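Local coordinates for protein (tenascin) (Gallus gallus, PDB 1QR4) that forms two consecutive fibronectin type III domains of tenascin, an extracellular matrix adhesion protein, and probably binds heparin through a basic patch, at residues V127-I132 and T136-T141; N163-K168 and S173-G178. All coordinates share one frame; numbering follows the deposited sequence.

Contact 1 (V127-I132 and T136-T141)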
# COMPACT_ATOMS: atom_id res chain seq x y z
N VAL A 127 -4.03 16.09 -3.90
CA VAL A 127 -3.70 16.41 -5.29
C VAL A 127 -2.65 17.50 -5.36
O VAL A 127 -2.95 18.66 -5.09
CB VAL A 127 -4.95 16.91 -6.06
CG1 VAL A 127 -4.60 17.14 -7.51
CG2 VAL A 127 -6.09 15.93 -5.93
N SER A 128 -1.43 17.13 -5.70
CA SER A 128 -0.37 18.12 -5.83
C SER A 128 -0.09 18.41 -7.32
O SER A 128 -0.37 17.58 -8.19
CB SER A 128 0.90 17.66 -5.12
OG SER A 128 1.52 16.58 -5.81
N TYR A 129 0.40 19.60 -7.62
CA TYR A 129 0.72 19.94 -9.00
C TYR A 129 1.83 20.99 -9.07
O TYR A 129 1.84 21.95 -8.30
CB TYR A 129 -0.53 20.40 -9.79
CG TYR A 129 -1.14 21.70 -9.33
CD1 TYR A 129 -0.55 22.93 -9.66
CD2 TYR A 129 -2.27 21.71 -8.51
CE1 TYR A 129 -1.07 24.12 -9.19
CE2 TYR A 129 -2.80 22.90 -8.03
CZ TYR A 129 -2.19 24.10 -8.37
OH TYR A 129 -2.68 25.29 -7.88
N VAL A 130 2.77 20.77 -9.99
CA VAL A 130 3.88 21.69 -10.16
C VAL A 130 4.40 21.61 -11.60
O VAL A 130 4.28 20.56 -12.26
CB VAL A 130 5.02 21.35 -9.15
CG1 VAL A 130 5.81 20.12 -9.61
CG2 VAL A 130 5.94 22.56 -8.92
N PRO A 131 4.90 22.74 -12.15
CA PRO A 131 5.42 22.73 -13.53
C PRO A 131 6.70 21.91 -13.63
O PRO A 131 7.58 21.99 -12.77
CB PRO A 131 5.68 24.22 -13.81
CG PRO A 131 5.95 24.78 -12.43
CD PRO A 131 4.88 24.11 -11.61
N ILE A 132 6.78 21.13 -14.71
CA ILE A 132 7.91 20.25 -15.00
C ILE A 132 9.29 20.84 -14.71
O ILE A 132 10.21 20.10 -14.34
CB ILE A 132 7.87 19.81 -16.47
CG1 ILE A 132 6.61 18.99 -16.72
CG2 ILE A 132 9.12 19.02 -16.85
CD1 ILE A 132 6.57 17.71 -15.95
N THR A 136 8.01 24.54 -5.81
CA THR A 136 7.37 23.96 -4.62
C THR A 136 5.93 23.65 -5.01
O THR A 136 5.23 24.51 -5.57
CB THR A 136 7.41 24.91 -3.37
OG1 THR A 136 6.62 26.08 -3.61
CG2 THR A 136 8.86 25.32 -3.04
N PRO A 137 5.48 22.40 -4.79
CA PRO A 137 4.13 21.95 -5.12
C PRO A 137 3.00 22.80 -4.60
O PRO A 137 3.17 23.62 -3.70
CB PRO A 137 4.09 20.55 -4.52
CG PRO A 137 5.48 20.08 -4.69
CD PRO A 137 6.26 21.29 -4.22
N ASN A 138 1.85 22.63 -5.23
CA ASN A 138 0.63 23.32 -4.87
C ASN A 138 -0.33 22.17 -4.57
O ASN A 138 -0.84 21.52 -5.49
CB ASN A 138 0.11 24.14 -6.04
CG ASN A 138 0.22 25.62 -5.81
OD1 ASN A 138 1.32 26.19 -5.82
ND2 ASN A 138 -0.91 26.27 -5.60
N VAL A 139 -0.51 21.88 -3.29
CA VAL A 139 -1.37 20.79 -2.86
C VAL A 139 -2.79 21.22 -2.53
O VAL A 139 -3.00 22.25 -1.89
CB VAL A 139 -0.72 20.04 -1.65
CG1 VAL A 139 -0.15 21.03 -0.66
CG2 VAL A 139 -1.72 19.14 -0.97
N VAL A 140 -3.77 20.46 -3.02
CA VAL A 140 -5.18 20.74 -2.77
C VAL A 140 -5.82 19.48 -2.22
O VAL A 140 -5.66 18.41 -2.79
CB VAL A 140 -5.92 21.20 -4.05
CG1 VAL A 140 -7.43 20.90 -3.95
CG2 VAL A 140 -5.71 22.71 -4.25
N THR A 141 -6.54 19.61 -1.11
CA THR A 141 -7.18 18.44 -0.52
C THR A 141 -8.67 18.43 -0.88
O THR A 141 -9.31 19.47 -0.97
CB THR A 141 -6.96 18.37 1.03
OG1 THR A 141 -5.61 18.74 1.34
CG2 THR A 141 -7.14 16.95 1.51
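Tyr-129 and Asn-138 face each other across a beta hairpin of a fibronectin type III domain. The hairpin joins strands 124-131 and 138-143, and the short strand segments run antiparallel at 158°. The tyrosine ring lies next to the asparagine side chain, on the same face of the sheet as Val-127 and Val-140. Asn-138 CB sits over one ring face, 3.5 Å from the centroid of the Tyr-129 ring, in a CH-pi contact. It is displaced toward the ring rim. The ring and the amide plane are turned 31° apart, so the two flat groups are neither stacked nor perpendicular. The amide lies near the phenol end of the ring, with Asn-138 ND2 3.0 Å from Tyr-129 OH. Tyr-129 CG stands between its own backbone N and carbonyl carbon (chi1 66°). This swings the ring toward the neighbouring strand and over Asn-138. Leu-154, in a loop, also touches the tyrosine side chain.

Val-127 and Val-140 form a hydrogen-bonded antiparallel pair. Val-127 N donates to Val-140 O at 3.0 Å. Val-140 N returns a bond to Val-127 O at 2.9 Å. The same Val-127 O also receives a CA-H...O contact from Val-139. Toward the turn, Asn-138 N bonds Tyr-129 O at 3.1 Å, while the bond from Tyr-129 N to Asn-138 O is weak. Ser-128 and Val-139 put their side chains on the other face of the sheet.

Near the turn, the Val-130 side chain packs on the backbone of Thr-136 and Pro-137. Its CG2, anti to the backbone N, lies by the Thr-136 carbonyl, with Val-130 CG2 3.9 Å from Thr-136 O.

Contact 2 (N163-K168 and S173-G178)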
# COMPACT_ATOMS: atom_id res chain seq x y z
N ASN A 163 0.26 14.89 -9.23
CA ASN A 163 0.23 13.71 -8.38
C ASN A 163 -1.03 13.70 -7.52
O ASN A 163 -1.50 14.74 -7.07
CB ASN A 163 1.44 13.71 -7.46
CG ASN A 163 2.74 13.93 -8.20
OD1 ASN A 163 3.36 14.99 -8.11
ND2 ASN A 163 3.19 12.91 -8.94
N ILE A 164 -1.56 12.51 -7.31
CA ILE A 164 -2.75 12.32 -6.48
C ILE A 164 -2.46 11.18 -5.50
O ILE A 164 -1.93 10.13 -5.89
CB ILE A 164 -3.98 11.98 -7.33
CG1 ILE A 164 -4.23 13.12 -8.32
CG2 ILE A 164 -5.20 11.76 -6.44
CD1 ILE A 164 -5.36 12.85 -9.30
N ILE A 165 -2.77 11.41 -4.22
CA ILE A 165 -2.51 10.43 -3.17
C ILE A 165 -3.75 10.22 -2.34
O ILE A 165 -4.48 11.17 -2.08
CB ILE A 165 -1.40 10.95 -2.24
CG1 ILE A 165 -0.05 10.84 -2.92
CG2 ILE A 165 -1.38 10.20 -0.93
CD1 ILE A 165 1.08 11.48 -2.13
N SER A 166 -4.01 8.97 -1.94
CA SER A 166 -5.15 8.65 -1.08
C SER A 166 -4.72 8.79 0.38
O SER A 166 -3.56 8.48 0.72
CB SER A 166 -5.61 7.21 -1.26
OG SER A 166 -5.97 6.95 -2.59
N VAL A 167 -5.64 9.23 1.23
CA VAL A 167 -5.34 9.39 2.65
C VAL A 167 -6.45 8.81 3.51
O VAL A 167 -7.64 9.03 3.26
CB VAL A 167 -5.14 10.88 3.02
CG1 VAL A 167 -4.73 11.00 4.49
CG2 VAL A 167 -4.08 11.51 2.15
N LYS A 168 -6.06 8.04 4.51
CA LYS A 168 -7.01 7.45 5.44
C LYS A 168 -6.34 7.53 6.81
O LYS A 168 -5.29 6.94 7.04
CB LYS A 168 -7.34 6.01 5.06
CG LYS A 168 -8.55 5.45 5.81
CD LYS A 168 -8.16 4.32 6.77
CE LYS A 168 -9.32 3.94 7.69
NZ LYS A 168 -9.66 5.00 8.70
N SER A 173 -1.23 6.67 0.69
CA SER A 173 -0.75 5.76 -0.32
C SER A 173 0.33 6.27 -1.25
O SER A 173 0.93 7.33 -1.05
CB SER A 173 -1.93 5.30 -1.17
OG SER A 173 -2.52 6.41 -1.83
N GLU A 174 0.65 5.40 -2.21
CA GLU A 174 1.60 5.71 -3.25
C GLU A 174 0.84 6.60 -4.23
O GLU A 174 -0.36 6.41 -4.47
CB GLU A 174 2.06 4.42 -3.93
CG GLU A 174 3.16 3.75 -3.16
CD GLU A 174 4.32 4.70 -2.94
OE1 GLU A 174 5.01 5.02 -3.93
OE2 GLU A 174 4.52 5.16 -1.79
N PRO A 175 1.50 7.63 -4.76
CA PRO A 175 0.83 8.54 -5.69
C PRO A 175 0.82 8.02 -7.11
O PRO A 175 1.59 7.11 -7.45
CB PRO A 175 1.70 9.77 -5.62
CG PRO A 175 3.07 9.17 -5.54
CD PRO A 175 2.90 8.03 -4.55
N ILE A 176 -0.08 8.57 -7.92
CA ILE A 176 -0.17 8.27 -9.35
C ILE A 176 0.01 9.66 -9.94
O ILE A 176 -0.29 10.66 -9.29
CB ILE A 176 -1.55 7.77 -9.77
CG1 ILE A 176 -2.62 8.76 -9.31
CG2 ILE A 176 -1.80 6.40 -9.23
CD1 ILE A 176 -3.98 8.40 -9.78
N SER A 177 0.54 9.75 -11.15
CA SER A 177 0.68 11.07 -11.71
C SER A 177 0.45 11.12 -13.20
O SER A 177 0.35 10.10 -13.87
CB SER A 177 2.04 11.66 -11.36
OG SER A 177 3.08 10.98 -12.02
N GLY A 178 0.31 12.34 -13.69
CA GLY A 178 0.10 12.56 -15.10
C GLY A 178 0.59 13.95 -15.43
O GLY A 178 0.83 14.76 -14.54
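Ile-165 and Pro-175 lie side by side and point the same way. They meet in the beta hairpin of strands 159-168 and 171-181, within the second of two fibronectin type III domains. Ile-165 CG1 packs against the proline ring, 3.4 Å from Pro-175 CB. Its CD1 stays near the same ring carbon, Pro-175 CB. The other branch goes the opposite way along the hairpin: Ile-165 CG2 is anti to the backbone N and lies 3.7 Å from Ser-173 O. Replacing Ile-165 by an alanine removes both branches and would probably open a gap beside the Pro-175 ring and over the Ser-173 carbonyl.

Ile-164 and Ile-176 meet on the other face of the hairpin. Ile-176 CG1 lies between its own backbone N and carbonyl carbon (chi1 53°), which brings it over to Ile-164 CB at 4.0 Å. Their backbones form a hydrogen-bonded antiparallel pair. Ile-164 N donates to Ile-176 O at 3.0 Å, and Ile-176 N donates to Ile-164 O at 3.2 Å. Pro-175 has no N-H to give, but its CA makes a CA-H...O contact with Ile-164 O.

The pairing changes character at Ser-173. Here a side-chain hydroxyl accepts in place of a carbonyl: Ser-166 N bonds Ser-173 OG at 3.0 Å. Ser-173 N completes the exchange by donating to Ser-166 O, also at 3.0 Å. Ser-166 OG turns elsewhere and hydrogen-bonds Gly-96 O, and Ser-173 OG has a weak bond to the same oxygen.

Strand 124-131 flanks strand 159-168 on its other edge, and strand 171-181 is outermost in this sheet. Ile-164 faces Val-113 and Trp-115 of strand 111-115, while Ile-176 touches Pro-98.

Overall arrangement
Both contacts belong to one four-stranded antiparallel sheet of the second fibronectin type III domain. Its order is 138-143, 124-131, 159-168, 171-181. Contact 1 pairs the first two strands and contact 2 the last two, so each includes one outermost strand. Along the chain contact 1 closes before contact 2 opens. Their centres lie about 12 Å apart. The two hairpins join through the central strands, where Ser-128 N and Asn-163 O, 2.8 Å apart, probably form a hydrogen bond. Val-127 also packs on Ile-164. Together the two hairpins make up one continuous antiparallel sheet of the domain, away from the putative heparin site.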